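Local structure of cupin 2 conserved barrel domain protein (Leptotrichia buccalis, 3RNS) at residues A[130-135]-A[217-222]; A[144-149]-A[154-159]; A[175-180]-A[184-189]; A[59-64]-A[93-98]. The protein is of unknown function but is built as a cupin-type beta-barrel protein, a family whose barrels commonly enclose a binding or catalytic site. All coordinates share one frame; numbering follows the deposited sequence. Where two conformers were deposited one is given.

Interaction 1: A[130-135]-A[217-222]; sequences NLAEVV and NFKMLL
Ala132 and Lys219 bring the backbones closest, with their CA atoms 6.9 Å apart, while the CA atoms of Leu131 and Leu221 are separated by 8.3 Å. Segment 130-135 winds through a short 3-10 turn at 132-134, and segment 217-222 runs past it as a strand, so side chains bridge the gap. Lys219 does most of this. Its CG stands anti to the carbonyl carbon (chi1 -66°) and the chain is extended beyond it, which carries NZ to two backbone oxygens of the turn. NZ donates to Val135 O at 2.8 Å, almost in line with that carbonyl, and to Ala132 O at 2.9 Å, where it stands above the carbonyl plane. Lys219 CD lies 4.2 Å from Val135 CG2. With a methionine in place of Lys219, both oxygens would probably lack this donor and the turn be freer to shift from the strand. Further along the strand, Leu131 CD2 meets Leu221 CD2 at 3.8 Å, the two side chains crossing at about a right angle. Tyr137 adds a cation-pi contact to Lys219. Around this buried patch, Leu131 also packs on Leu180 of strand 174-180 and on Leu147 of strand 142-150, while Val135 rests on Ile157 of strand 153-160.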
loop_
_atom_site.group_PDB
_atom_site.type_symbol
_atom_site.label_atom_id
_atom_site.label_comp_id
_atom_site.label_asym_id
_atom_site.label_seq_id
_atom_site.Cartn_x
_atom_site.Cartn_y
_atom_site.Cartn_z
ATOM N N ASN A 130 -8.358 9.613 3.952
ATOM C CA ASN A 130 -7.209 9.962 3.126
ATOM C C ASN A 130 -5.942 9.734 3.919
ATOM O O ASN A 130 -5.752 10.280 5.007
ATOM C CB ASN A 130 -7.317 11.408 2.594
ATOM C CG ASN A 130 -6.170 11.770 1.662
ATOM O OD1 ASN A 130 -5.067 12.118 2.107
ATOM N ND2 ASN A 130 -6.401 11.641 0.368
ATOM N N LEU A 131 -5.051 8.905 3.368
ATOM C CA LEU A 131 -3.873 8.478 4.079
ATOM C C LEU A 131 -2.818 9.587 4.189
ATOM O O LEU A 131 -2.271 9.795 5.263
ATOM C CB LEU A 131 -3.290 7.259 3.372
ATOM C CG LEU A 131 -2.394 6.344 4.137
ATOM C CD1 LEU A 131 -3.025 5.945 5.436
ATOM C CD2 LEU A 131 -2.115 5.148 3.254
ATOM N N ALA A 132 -2.549 10.297 3.089
ATOM C CA ALA A 132 -1.525 11.344 3.062
ATOM C C ALA A 132 -1.823 12.447 4.098
ATOM O O ALA A 132 -0.914 13.008 4.769
ATOM C CB ALA A 132 -1.391 11.947 1.607
ATOM N N GLU A 133 -3.102 12.734 4.254
ATOM C CA GLU A 133 -3.493 13.807 5.158
ATOM C C GLU A 133 -3.369 13.434 6.643
ATOM O O GLU A 133 -3.474 14.272 7.498
ATOM C CB GLU A 133 -4.888 14.306 4.823
ATOM C CG GLU A 133 -4.912 15.767 4.320
ATOM C CD GLU A 133 -4.538 15.969 2.828
ATOM O OE1 GLU A 133 -4.234 17.142 2.484
ATOM O OE2 GLU A 133 -4.561 14.994 2.010
ATOM N N VAL A 134 -3.078 12.189 6.946
ATOM C CA VAL A 134 -2.982 11.766 8.343
ATOM C C VAL A 134 -1.651 12.159 9.005
ATOM O O VAL A 134 -1.550 12.243 10.229
ATOM C CB VAL A 134 -3.285 10.235 8.401
ATOM C CG1 VAL A 134 -2.253 9.467 9.174
ATOM C CG2 VAL A 134 -4.672 10.026 8.913
ATOM N N VAL A 135 -0.626 12.371 8.194
ATOM C CA VAL A 135 0.626 12.906 8.687
ATOM C C VAL A 135 0.905 14.233 8.016
ATOM O O VAL A 135 0.840 14.360 6.795
ATOM C CB VAL A 135 1.867 11.981 8.399
ATOM C CG1 VAL A 135 2.042 10.976 9.515
ATOM C CG2 VAL A 135 1.819 11.336 6.964
ATOM N N ASN A 217 10.207 17.434 -0.184
ATOM C CA ASN A 217 9.469 16.722 0.846
ATOM C C ASN A 217 8.726 15.536 0.252
ATOM O O ASN A 217 8.270 15.582 -0.877
ATOM C CB ASN A 217 8.432 17.605 1.540
ATOM C CG ASN A 217 8.982 18.942 2.097
ATOM O OD1 ASN A 217 10.150 19.112 2.423
ATOM N ND2 ASN A 217 8.066 19.886 2.249
ATOM N N PHE A 218 8.595 14.443 0.996
ATOM C CA PHE A 218 7.775 13.339 0.511
ATOM C C PHE A 218 7.050 12.619 1.629
ATOM O O PHE A 218 7.402 12.725 2.811
ATOM C CB PHE A 218 8.593 12.379 -0.421
ATOM C CG PHE A 218 9.388 11.336 0.294
ATOM C CD1 PHE A 218 8.892 10.070 0.442
ATOM C CD2 PHE A 218 10.644 11.622 0.826
ATOM C CE1 PHE A 218 9.602 9.109 1.130
ATOM C CE2 PHE A 218 11.376 10.663 1.480
ATOM C CZ PHE A 218 10.838 9.382 1.653
ATOM N N LYS A 219 6.005 11.896 1.255
ATOM C CA LYS A 219 5.308 11.003 2.179
ATOM C C LYS A 219 5.251 9.594 1.570
ATOM O O LYS A 219 5.161 9.420 0.334
ATOM C CB LYS A 219 3.856 11.510 2.444
ATOM C CG LYS A 219 3.769 12.801 3.167
ATOM C CD LYS A 219 2.334 13.305 3.278
ATOM C CE LYS A 219 2.300 14.650 3.866
ATOM N NZ LYS A 219 0.928 15.113 4.052
HETATM N N MSE A 220 5.285 8.598 2.441
HETATM C CA MSE A 220 5.165 7.230 2.035
HETATM C C MSE A 220 4.369 6.378 3.015
HETATM O O MSE A 220 4.292 6.650 4.210
HETATM C CB MSE A 220 6.569 6.632 1.929
HETATM C CG MSE A 220 7.406 6.813 3.227
HETATM SE SE MSE A 220 9.029 5.632 3.307
HETATM C CE MSE A 220 8.105 4.024 3.630
ATOM N N LEU A 221 3.782 5.334 2.477
ATOM C CA LEU A 221 3.226 4.243 3.212
ATOM C C LEU A 221 4.176 3.052 3.113
ATOM O O LEU A 221 4.625 2.658 2.006
ATOM C CB LEU A 221 1.866 3.848 2.620
ATOM C CG LEU A 221 1.188 2.516 3.030
ATOM C CD1 LEU A 221 0.744 2.517 4.531
ATOM C CD2 LEU A 221 0.021 2.214 2.031
ATOM N N LEU A 222 4.431 2.438 4.250
ATOM C CA LEU A 222 5.287 1.248 4.351
ATOM C C LEU A 222 4.452 0.066 4.797
ATOM O O LEU A 222 3.767 0.129 5.843
ATOM C CB LEU A 222 6.410 1.481 5.379
ATOM C CG LEU A 222 7.290 0.236 5.733
ATOM C CD1 LEU A 222 8.195 -0.100 4.548
ATOM C CD2 LEU A 222 8.121 0.412 7.010
#

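Interaction 2: A[144-149]-A[154-159]; sequences SKNLVA and VMTIMS
Lys145 and Ile157 form an antiparallel hydrogen-bonded pair, flanked by the non-hydrogen-bonded pairs Ser144-Met158 and Asn146-Thr156, and the register then slips by one residue so that Leu147 and Val148 both face Met155. The oxygen of Met155 takes both amides: Leu147 N at 2.7 Å and Val148 N at 3.2 Å, the latter in the carbonyl plane on a lone pair. Met155 N returns a bond to Val148 O. The Asn146 amide ties this irregular step together. With CG anti to the backbone N (chi1 -178°), ND2 reaches toward the neighbouring strand and donates to Thr156 OG1 at 3.0 Å, an oxygen that lies in the plane of the Asn146 amide. The same nitrogen donates to Val148 O at 3.1 Å, from well above that carbonyl plane, so Val148 O receives two donors. Val148 CG2 approaches Met155 SE on the face they share; from the bulge, Leu147 CG meets Ile157 CG2 at 4.0 Å, though Met155 and Ile157 each have two conformers. Lys145 sends its NZ away to Val134 O, tying the edge strand to the loop. Two adjacent residues opposite one make a classic beta bulge, here set in the hairpin of strands 142-150 and 153-160, at the edge of the six-stranded sheet that also holds strands 174-180 and 218-225, in the cupin barrel of the chain's second half.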
loop_
_atom_site.group_PDB
_atom_site.type_symbol
_atom_site.label_atom_id
_atom_site.label_comp_id
_atom_site.label_asym_id
_atom_site.label_seq_id
_atom_site.Cartn_x
_atom_site.Cartn_y
_atom_site.Cartn_z
ATOM N N SER A 144 6.195 9.936 11.871
ATOM C CA SER A 144 5.784 8.555 11.564
ATOM C C SER A 144 4.549 8.194 12.409
ATOM O O SER A 144 4.487 8.502 13.580
ATOM C CB SER A 144 6.973 7.599 11.804
ATOM O OG SER A 144 6.633 6.237 12.067
ATOM N N LYS A 145 3.541 7.583 11.785
ATOM C CA LYS A 145 2.329 7.137 12.471
ATOM C C LYS A 145 2.094 5.696 12.072
ATOM O O LYS A 145 1.870 5.388 10.872
ATOM C CB LYS A 145 1.106 7.908 12.023
ATOM C CG LYS A 145 0.863 9.223 12.624
ATOM C CD LYS A 145 -0.655 9.470 12.824
ATOM C CE LYS A 145 -0.896 10.912 13.307
ATOM N NZ LYS A 145 -2.045 11.537 12.593
ATOM N N ASN A 146 2.187 4.821 13.050
ATOM C CA ASN A 146 1.935 3.425 12.851
ATOM C C ASN A 146 0.453 3.157 12.710
ATOM O O ASN A 146 -0.318 3.611 13.517
ATOM C CB ASN A 146 2.418 2.607 14.024
ATOM C CG ASN A 146 2.198 1.163 13.796
ATOM O OD1 ASN A 146 1.461 0.534 14.521
ATOM N ND2 ASN A 146 2.779 0.634 12.715
ATOM N N LEU A 147 0.067 2.418 11.677
ATOM C CA LEU A 147 -1.343 2.083 11.428
ATOM C C LEU A 147 -1.665 0.712 11.979
ATOM O O LEU A 147 -2.663 0.559 12.670
ATOM C CB LEU A 147 -1.654 2.122 9.935
ATOM C CG LEU A 147 -1.439 3.492 9.287
ATOM C CD1 LEU A 147 -1.664 3.393 7.794
ATOM C CD2 LEU A 147 -2.369 4.480 9.928
ATOM N N VAL A 148 -0.811 -0.272 11.693
ATOM C CA VAL A 148 -0.972 -1.654 12.187
ATOM C C VAL A 148 0.364 -2.169 12.663
ATOM O O VAL A 148 1.356 -1.995 11.972
ATOM C CB VAL A 148 -1.395 -2.593 10.994
ATOM C CG1 VAL A 148 -1.498 -4.012 11.450
ATOM C CG2 VAL A 148 -2.698 -2.110 10.328
ATOM N N ALA A 149 0.404 -2.872 13.784
ATOM C CA ALA A 149 1.645 -3.482 14.264
ATOM C C ALA A 149 1.329 -4.874 14.858
ATOM O O ALA A 149 0.731 -4.985 15.916
ATOM C CB ALA A 149 2.321 -2.579 15.270
ATOM N N VAL A 154 3.166 -5.062 9.521
ATOM C CA VAL A 154 3.360 -3.716 10.044
ATOM C C VAL A 154 3.089 -2.720 8.937
ATOM O O VAL A 154 3.629 -2.869 7.804
ATOM C CB VAL A 154 4.791 -3.527 10.637
ATOM C CG1 VAL A 154 5.033 -2.074 11.118
ATOM C CG2 VAL A 154 5.009 -4.527 11.747
HETATM N N MSE A 155 2.226 -1.735 9.220
HETATM C CA MSE A 155 1.947 -0.669 8.259
HETATM C C MSE A 155 2.119 0.670 8.935
HETATM O O MSE A 155 1.583 0.906 10.016
HETATM C CB MSE A 155 0.529 -0.767 7.648
HETATM C CG MSE A 155 0.261 -2.083 6.904
HETATM SE SE MSE A 155 -1.571 -2.291 6.257
HETATM C CE MSE A 155 -1.584 -0.918 4.882
ATOM N N THR A 156 2.859 1.539 8.281
ATOM C CA THR A 156 3.211 2.812 8.844
ATOM C C THR A 156 3.204 3.857 7.766
ATOM O O THR A 156 3.608 3.568 6.619
ATOM C CB THR A 156 4.621 2.681 9.464
ATOM O OG1 THR A 156 4.540 1.761 10.566
ATOM C CG2 THR A 156 5.134 4.017 9.979
ATOM N N ILE A 157 2.727 5.060 8.098
ATOM C CA ILE A 157 2.798 6.193 7.199
ATOM C C ILE A 157 3.820 7.207 7.725
ATOM O O ILE A 157 3.883 7.446 8.938
ATOM C CB ILE A 157 1.359 6.836 6.981
ATOM C CG1 ILE A 157 1.440 8.235 6.384
ATOM C CG2 ILE A 157 0.520 6.872 8.237
ATOM C CD1 ILE A 157 1.669 8.199 4.908
HETATM N N MSE A 158 4.585 7.819 6.823
HETATM C CA MSE A 158 5.660 8.736 7.232
HETATM C C MSE A 158 5.745 9.932 6.332
HETATM O O MSE A 158 5.521 9.806 5.136
HETATM C CB MSE A 158 7.022 8.030 7.217
HETATM C CG MSE A 158 6.979 6.590 7.800
HETATM SE SE MSE A 158 8.769 5.728 7.794
HETATM C CE MSE A 158 9.662 6.836 9.025
ATOM N N SER A 159 6.035 11.091 6.913
ATOM C CA SER A 159 6.390 12.300 6.149
ATOM C C SER A 159 7.852 12.642 6.411
ATOM O O SER A 159 8.348 12.490 7.565
ATOM C CB SER A 159 5.488 13.488 6.511
ATOM O OG SER A 159 5.715 13.928 7.855
#

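Interaction 3: A[175-180]-A[184-189]; sequences ALVTVL and GKYYVD
Val177 and Val179 of strand 174-180 receive the ring of Tyr186 from strand 183-188, and the contact is wholly one of side chains. The backbones stay well apart: Val179 and Gly184 CA atoms are 7.3 Å from each other near the turn, and those of Val177 and Tyr186 are 9.7 Å apart. The aromatic contact comes first. Val177 CG2 sits over one face of the Tyr186 ring in a CH-pi contact, 4.1 Å from the centroid and 28° off the normal, displaced toward CE1, which it approaches to 3.7 Å. It can do so because chi1 of -61° sets CG2 between the backbone N and the carbonyl carbon, pointing at the ring. Aliphatic packing follows at the rim, where Val179 CG2 lies near the ring plane, 4.2 Å from CE2 and 4.0 Å from the phenolic OH of Tyr186. Val179 and Tyr186 lie alongside each other, their side chains running opposite ways. As for polar groups, Tyr186 OH is buried by this contact and has no hydrogen-bonding partner in the model. Met220 of strand 218-225 and Phe193 and Val195 of strand 191-196 also touch Tyr186, and Val195 packs on Val179 as well, so the ring is surrounded largely by apolar groups. Apolar side chains packed in this way between facing strands of the six-stranded and four-stranded sheets, the two strands here joined by a short connection, form the interior of a cupin beta-barrel.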
loop_
_atom_site.group_PDB
_atom_site.type_symbol
_atom_site.label_atom_id
_atom_site.label_comp_id
_atom_site.label_asym_id
_atom_site.label_seq_id
_atom_site.Cartn_x
_atom_site.Cartn_y
_atom_site.Cartn_z
ATOM N N ALA A 175 9.460 -5.334 2.446
ATOM C CA ALA A 175 8.667 -4.135 2.593
ATOM C C ALA A 175 8.264 -3.615 1.227
ATOM O O ALA A 175 9.106 -3.445 0.347
ATOM C CB ALA A 175 9.456 -3.068 3.266
ATOM N N LEU A 176 7.007 -3.272 1.097
ATOM C CA LEU A 176 6.527 -2.516 -0.031
ATOM C C LEU A 176 6.365 -1.045 0.413
ATOM O O LEU A 176 5.641 -0.751 1.367
ATOM C CB LEU A 176 5.157 -3.068 -0.497
ATOM C CG LEU A 176 4.590 -2.259 -1.680
ATOM C CD1 LEU A 176 5.362 -2.643 -2.990
ATOM C CD2 LEU A 176 3.055 -2.487 -1.747
ATOM N N VAL A 177 7.006 -0.140 -0.286
ATOM C CA VAL A 177 6.832 1.285 -0.032
ATOM C C VAL A 177 6.084 1.899 -1.212
ATOM O O VAL A 177 6.284 1.480 -2.382
ATOM C CB VAL A 177 8.184 1.984 0.248
ATOM C CG1 VAL A 177 8.823 1.348 1.512
ATOM C CG2 VAL A 177 9.161 1.889 -0.954
ATOM N N THR A 178 5.159 2.783 -0.904
ATOM C CA THR A 178 4.424 3.540 -1.907
ATOM C C THR A 178 4.502 5.029 -1.561
ATOM O O THR A 178 4.162 5.425 -0.434
ATOM C CB THR A 178 2.923 3.137 -1.961
ATOM O OG1 THR A 178 2.811 1.702 -2.113
ATOM C CG2 THR A 178 2.222 3.776 -3.176
ATOM N N VAL A 179 4.864 5.853 -2.548
ATOM C CA VAL A 179 5.042 7.247 -2.297
ATOM C C VAL A 179 3.726 7.923 -2.538
ATOM O O VAL A 179 3.174 7.824 -3.630
ATOM C CB VAL A 179 6.149 7.851 -3.149
ATOM C CG1 VAL A 179 6.163 9.413 -3.053
ATOM C CG2 VAL A 179 7.520 7.239 -2.704
ATOM N N LEU A 180 3.245 8.633 -1.505
ATOM C CA LEU A 180 1.933 9.280 -1.536
ATOM C C LEU A 180 1.963 10.738 -1.986
ATOM O O LEU A 180 0.921 11.290 -2.343
ATOM C CB LEU A 180 1.302 9.207 -0.130
ATOM C CG LEU A 180 1.232 7.805 0.487
ATOM C CD1 LEU A 180 0.722 7.908 1.912
ATOM C CD2 LEU A 180 0.304 6.909 -0.380
ATOM N N GLY A 184 10.792 10.336 -3.347
ATOM C CA GLY A 184 11.816 9.915 -2.400
ATOM C C GLY A 184 12.931 9.163 -3.058
ATOM O O GLY A 184 12.749 8.552 -4.126
ATOM N N LYS A 185 14.107 9.255 -2.468
ATOM C CA LYS A 185 15.264 8.563 -2.984
ATOM C C LYS A 185 15.569 7.386 -2.094
ATOM O O LYS A 185 15.905 7.547 -0.905
ATOM C CB LYS A 185 16.454 9.473 -3.065
ATOM C CG LYS A 185 17.677 8.751 -3.595
ATOM C CD LYS A 185 18.650 9.763 -4.150
ATOM C CE LYS A 185 19.972 9.160 -4.587
ATOM N NZ LYS A 185 21.091 10.110 -4.253
ATOM N N TYR A 186 15.410 6.194 -2.627
ATOM C CA TYR A 186 15.652 4.982 -1.841
ATOM C C TYR A 186 16.952 4.324 -2.227
ATOM O O TYR A 186 17.491 4.573 -3.295
ATOM C CB TYR A 186 14.518 3.990 -2.022
ATOM C CG TYR A 186 13.240 4.434 -1.403
ATOM C CD1 TYR A 186 12.837 3.940 -0.172
ATOM C CD2 TYR A 186 12.420 5.354 -2.045
ATOM C CE1 TYR A 186 11.643 4.352 0.393
ATOM C CE2 TYR A 186 11.257 5.789 -1.465
ATOM C CZ TYR A 186 10.863 5.278 -0.272
ATOM O OH TYR A 186 9.674 5.702 0.303
ATOM N N TYR A 187 17.517 3.568 -1.291
ATOM C CA TYR A 187 18.697 2.797 -1.553
ATOM C C TYR A 187 18.454 1.377 -1.086
ATOM O O TYR A 187 17.864 1.149 0.001
ATOM C CB TYR A 187 19.916 3.332 -0.815
ATOM C CG TYR A 187 20.320 4.771 -1.106
ATOM C CD1 TYR A 187 21.394 5.080 -1.945
ATOM C CD2 TYR A 187 19.659 5.815 -0.499
ATOM C CE1 TYR A 187 21.764 6.407 -2.164
ATOM C CE2 TYR A 187 20.008 7.108 -0.710
ATOM C CZ TYR A 187 21.058 7.415 -1.539
ATOM O OH TYR A 187 21.343 8.776 -1.709
ATOM N N VAL A 188 18.896 0.420 -1.897
ATOM C CA VAL A 188 18.899 -0.986 -1.483
ATOM C C VAL A 188 20.300 -1.500 -1.723
ATOM O O VAL A 188 20.774 -1.468 -2.850
ATOM C CB VAL A 188 17.852 -1.847 -2.256
ATOM C CG1 VAL A 188 18.078 -3.373 -1.994
ATOM C CG2 VAL A 188 16.431 -1.443 -1.834
ATOM N N ASP A 189 20.943 -1.938 -0.648
ATOM C CA ASP A 189 22.318 -2.439 -0.687
ATOM C C ASP A 189 23.207 -1.432 -1.451
ATOM O O ASP A 189 23.887 -1.781 -2.412
ATOM C CB ASP A 189 22.306 -3.806 -1.350
ATOM C CG ASP A 189 23.533 -4.636 -1.031
ATOM O OD1 ASP A 189 24.352 -4.241 -0.167
ATOM O OD2 ASP A 189 23.657 -5.713 -1.670
#

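Interaction 4: A[59-64]-A[93-98]; sequences RYYYCF and YSIEAR
The first half of the chain repeats the pairing of a six-stranded and a four-stranded sheet, consistent with another cupin-type barrel, and Tyr61 meets Tyr93 and Ile95 between these two sheets. Strand 59-64 belongs to the six-stranded sheet and strand 93-97 to the four-stranded one; their axes run nearly parallel, 12° apart, at 11.9 Å, a spacing filled by side chains. Tyr61 and Tyr93 arrive from opposite directions and their hydroxyls form a hydrogen bond, OH to OH 2.7 Å, with the Tyr93 oxygen at the edge of the Tyr61 ring, near its plane. Tyr61 OH also bonds Glu105, which helps fix its position. Ile95 covers one face of the Tyr61 ring: its CD1 makes a CH-pi contact 3.9 Å from the centroid and 21° off the normal, closest to CZ. With a leucine here, lacking ring and hydroxyl, Tyr93 OH and Glu105 would probably lose their shared partner and a gap would be likely to open beside Ile95 CD1. Arg59 completes the group. Its CG, anti to the carbonyl carbon (chi1 -60°), lies 3.5 Å from Tyr93 OH; the chain then bends, and NH1 reaches Glu108 O. The guanidinium stands almost perpendicular to the Tyr93 ring. One water joins the two residues: it accepts from Arg59 NE at 2.8 Å, in the guanidinium plane, and lies 3.2 Å from Tyr93 OH.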
loop_
_atom_site.group_PDB
_atom_site.type_symbol
_atom_site.label_atom_id
_atom_site.label_comp_id
_atom_site.label_asym_id
_atom_site.label_seq_id
_atom_site.Cartn_x
_atom_site.Cartn_y
_atom_site.Cartn_z
ATOM N N ARG A 59 -8.563 -7.359 6.698
ATOM C CA ARG A 59 -8.215 -6.887 5.373
ATOM C C ARG A 59 -8.110 -5.367 5.409
ATOM O O ARG A 59 -8.904 -4.691 6.097
ATOM C CB ARG A 59 -9.285 -7.269 4.372
ATOM C CG ARG A 59 -9.544 -8.765 4.225
ATOM C CD ARG A 59 -8.528 -9.411 3.308
ATOM N NE ARG A 59 -8.714 -10.861 3.155
ATOM C CZ ARG A 59 -8.237 -11.785 3.998
ATOM N NH1 ARG A 59 -7.594 -11.439 5.109
ATOM N NH2 ARG A 59 -8.423 -13.072 3.740
ATOM N N TYR A 60 -7.129 -4.851 4.687
ATOM C CA TYR A 60 -6.881 -3.438 4.557
ATOM C C TYR A 60 -6.767 -3.144 3.061
ATOM O O TYR A 60 -6.223 -3.948 2.304
ATOM C CB TYR A 60 -5.562 -3.049 5.241
ATOM C CG TYR A 60 -5.478 -3.540 6.655
ATOM C CD1 TYR A 60 -5.907 -2.759 7.693
ATOM C CD2 TYR A 60 -4.974 -4.795 6.940
ATOM C CE1 TYR A 60 -5.888 -3.239 9.022
ATOM C CE2 TYR A 60 -4.934 -5.280 8.248
ATOM C CZ TYR A 60 -5.401 -4.495 9.281
ATOM O OH TYR A 60 -5.338 -4.962 10.582
ATOM N N TYR A 61 -7.264 -1.981 2.662
ATOM C CA TYR A 61 -7.302 -1.544 1.293
ATOM C C TYR A 61 -6.740 -0.169 1.196
ATOM O O TYR A 61 -7.114 0.703 2.018
ATOM C CB TYR A 61 -8.750 -1.505 0.804
ATOM C CG TYR A 61 -9.315 -2.895 0.641
ATOM C CD1 TYR A 61 -9.004 -3.645 -0.474
ATOM C CD2 TYR A 61 -10.103 -3.480 1.635
ATOM C CE1 TYR A 61 -9.477 -4.918 -0.648
ATOM C CE2 TYR A 61 -10.587 -4.768 1.474
ATOM C CZ TYR A 61 -10.264 -5.471 0.323
ATOM O OH TYR A 61 -10.675 -6.751 0.134
ATOM N N TYR A 62 -5.868 0.032 0.214
ATOM C CA TYR A 62 -5.446 1.383 -0.195
ATOM C C TYR A 62 -5.875 1.585 -1.638
ATOM O O TYR A 62 -5.538 0.769 -2.523
ATOM C CB TYR A 62 -3.924 1.562 -0.023
ATOM C CG TYR A 62 -3.460 2.906 -0.550
ATOM C CD1 TYR A 62 -3.817 4.087 0.115
ATOM C CD2 TYR A 62 -2.779 3.021 -1.742
ATOM C CE1 TYR A 62 -3.475 5.311 -0.360
ATOM C CE2 TYR A 62 -2.402 4.298 -2.230
ATOM C CZ TYR A 62 -2.776 5.421 -1.530
ATOM O OH TYR A 62 -2.454 6.674 -1.940
ATOM N N CYS A 63 -6.644 2.640 -1.898
ATOM C CA CYS A 63 -7.167 2.907 -3.239
ATOM C C CYS A 63 -6.228 3.845 -3.980
ATOM O O CYS A 63 -5.929 4.966 -3.503
ATOM C CB CYS A 63 -8.569 3.512 -3.141
ATOM S SG CYS A 63 -9.240 4.015 -4.683
ATOM N N PHE A 64 -5.745 3.398 -5.132
ATOM C CA PHE A 64 -4.866 4.203 -5.947
ATOM C C PHE A 64 -5.456 4.623 -7.307
ATOM O O PHE A 64 -4.741 5.159 -8.152
ATOM C CB PHE A 64 -3.477 3.504 -6.056
ATOM C CG PHE A 64 -3.463 2.164 -6.771
ATOM C CD1 PHE A 64 -3.650 0.952 -6.071
ATOM C CD2 PHE A 64 -3.149 2.104 -8.132
ATOM C CE1 PHE A 64 -3.596 -0.219 -6.729
ATOM C CE2 PHE A 64 -3.062 0.902 -8.781
ATOM C CZ PHE A 64 -3.302 -0.260 -8.097
ATOM N N TYR A 93 -18.455 -8.683 3.200
ATOM C CA TYR A 93 -18.467 -7.408 2.505
ATOM C C TYR A 93 -18.473 -7.599 0.994
ATOM O O TYR A 93 -18.228 -8.675 0.475
ATOM C CB TYR A 93 -17.300 -6.513 2.963
ATOM C CG TYR A 93 -15.896 -7.015 2.637
ATOM C CD1 TYR A 93 -15.229 -7.887 3.491
ATOM C CD2 TYR A 93 -15.235 -6.605 1.480
ATOM C CE1 TYR A 93 -13.960 -8.346 3.199
ATOM C CE2 TYR A 93 -13.953 -7.041 1.188
ATOM C CZ TYR A 93 -13.319 -7.908 2.057
ATOM O OH TYR A 93 -12.062 -8.369 1.766
ATOM N N SER A 94 -18.809 -6.527 0.305
ATOM C CA SER A 94 -18.657 -6.466 -1.120
ATOM C C SER A 94 -17.996 -5.133 -1.418
ATOM O O SER A 94 -18.123 -4.186 -0.620
ATOM C CB SER A 94 -20.019 -6.595 -1.825
ATOM O OG SER A 94 -20.914 -5.582 -1.385
ATOM N N ILE A 95 -17.297 -5.074 -2.554
ATOM C CA ILE A 95 -16.705 -3.823 -3.091
ATOM C C ILE A 95 -17.171 -3.597 -4.536
ATOM O O ILE A 95 -16.935 -4.464 -5.402
ATOM C CB ILE A 95 -15.188 -3.863 -3.097
ATOM C CG1 ILE A 95 -14.651 -4.199 -1.689
ATOM C CG2 ILE A 95 -14.598 -2.529 -3.567
ATOM C CD1 ILE A 95 -13.104 -4.181 -1.589
ATOM N N GLU A 96 -17.839 -2.466 -4.773
ATOM C CA GLU A 96 -18.366 -2.109 -6.086
ATOM C C GLU A 96 -17.574 -0.956 -6.670
ATOM O O GLU A 96 -17.304 0.050 -6.021
ATOM C CB GLU A 96 -19.852 -1.727 -6.011
ATOM C CG GLU A 96 -20.758 -2.832 -5.523
ATOM C CD GLU A 96 -22.289 -2.494 -5.617
ATOM O OE1 GLU A 96 -23.124 -3.375 -5.301
ATOM O OE2 GLU A 96 -22.647 -1.362 -6.003
ATOM N N ALA A 97 -17.196 -1.108 -7.918
ATOM C CA ALA A 97 -16.517 -0.050 -8.647
ATOM C C ALA A 97 -17.535 0.890 -9.331
ATOM O O ALA A 97 -18.344 0.434 -10.125
ATOM C CB ALA A 97 -15.583 -0.685 -9.700
ATOM N N ARG A 98 -17.447 2.198 -9.058
ATOM C CA ARG A 98 -18.276 3.215 -9.717
ATOM C C ARG A 98 -17.639 3.694 -11.011
ATOM O O ARG A 98 -18.300 4.217 -11.869
ATOM C CB ARG A 98 -18.486 4.416 -8.785
ATOM C CG ARG A 98 -19.301 4.044 -7.568
ATOM C CD ARG A 98 -20.790 3.873 -7.913
ATOM N NE ARG A 98 -21.294 2.607 -7.379
ATOM C CZ ARG A 98 -21.537 1.512 -8.076
ATOM N NH1 ARG A 98 -21.385 1.474 -9.390
ATOM N NH2 ARG A 98 -21.960 0.440 -7.437
HETATM O O HOH W 1 -10.413 -10.986 0.939
#

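Interactions 1, 2 and 3 share one sheet: strand 218-225 lies between strands 153-160 and 174-180, so Leu222 N probably bonds Thr156 O (2.8 Å) on one flank and Leu221 N Thr178 O (2.9 Å) on the other. Centres of interactions 1 and 2 are about 9 Å apart, those of 1 and 3 about 13 Å; both 2 and 3 nest within the loop that interaction 1 closes. Interaction 4 belongs to the other half, its centre about 24 Å from that of interaction 3. The halves touch where Tyr60 CE1 meets Val148 CG2 (3.6 Å); Leu131, in the loop joining them, packs its CD2 on Tyr62 CD1 (3.7 Å). No ligand or metal marks an active site here.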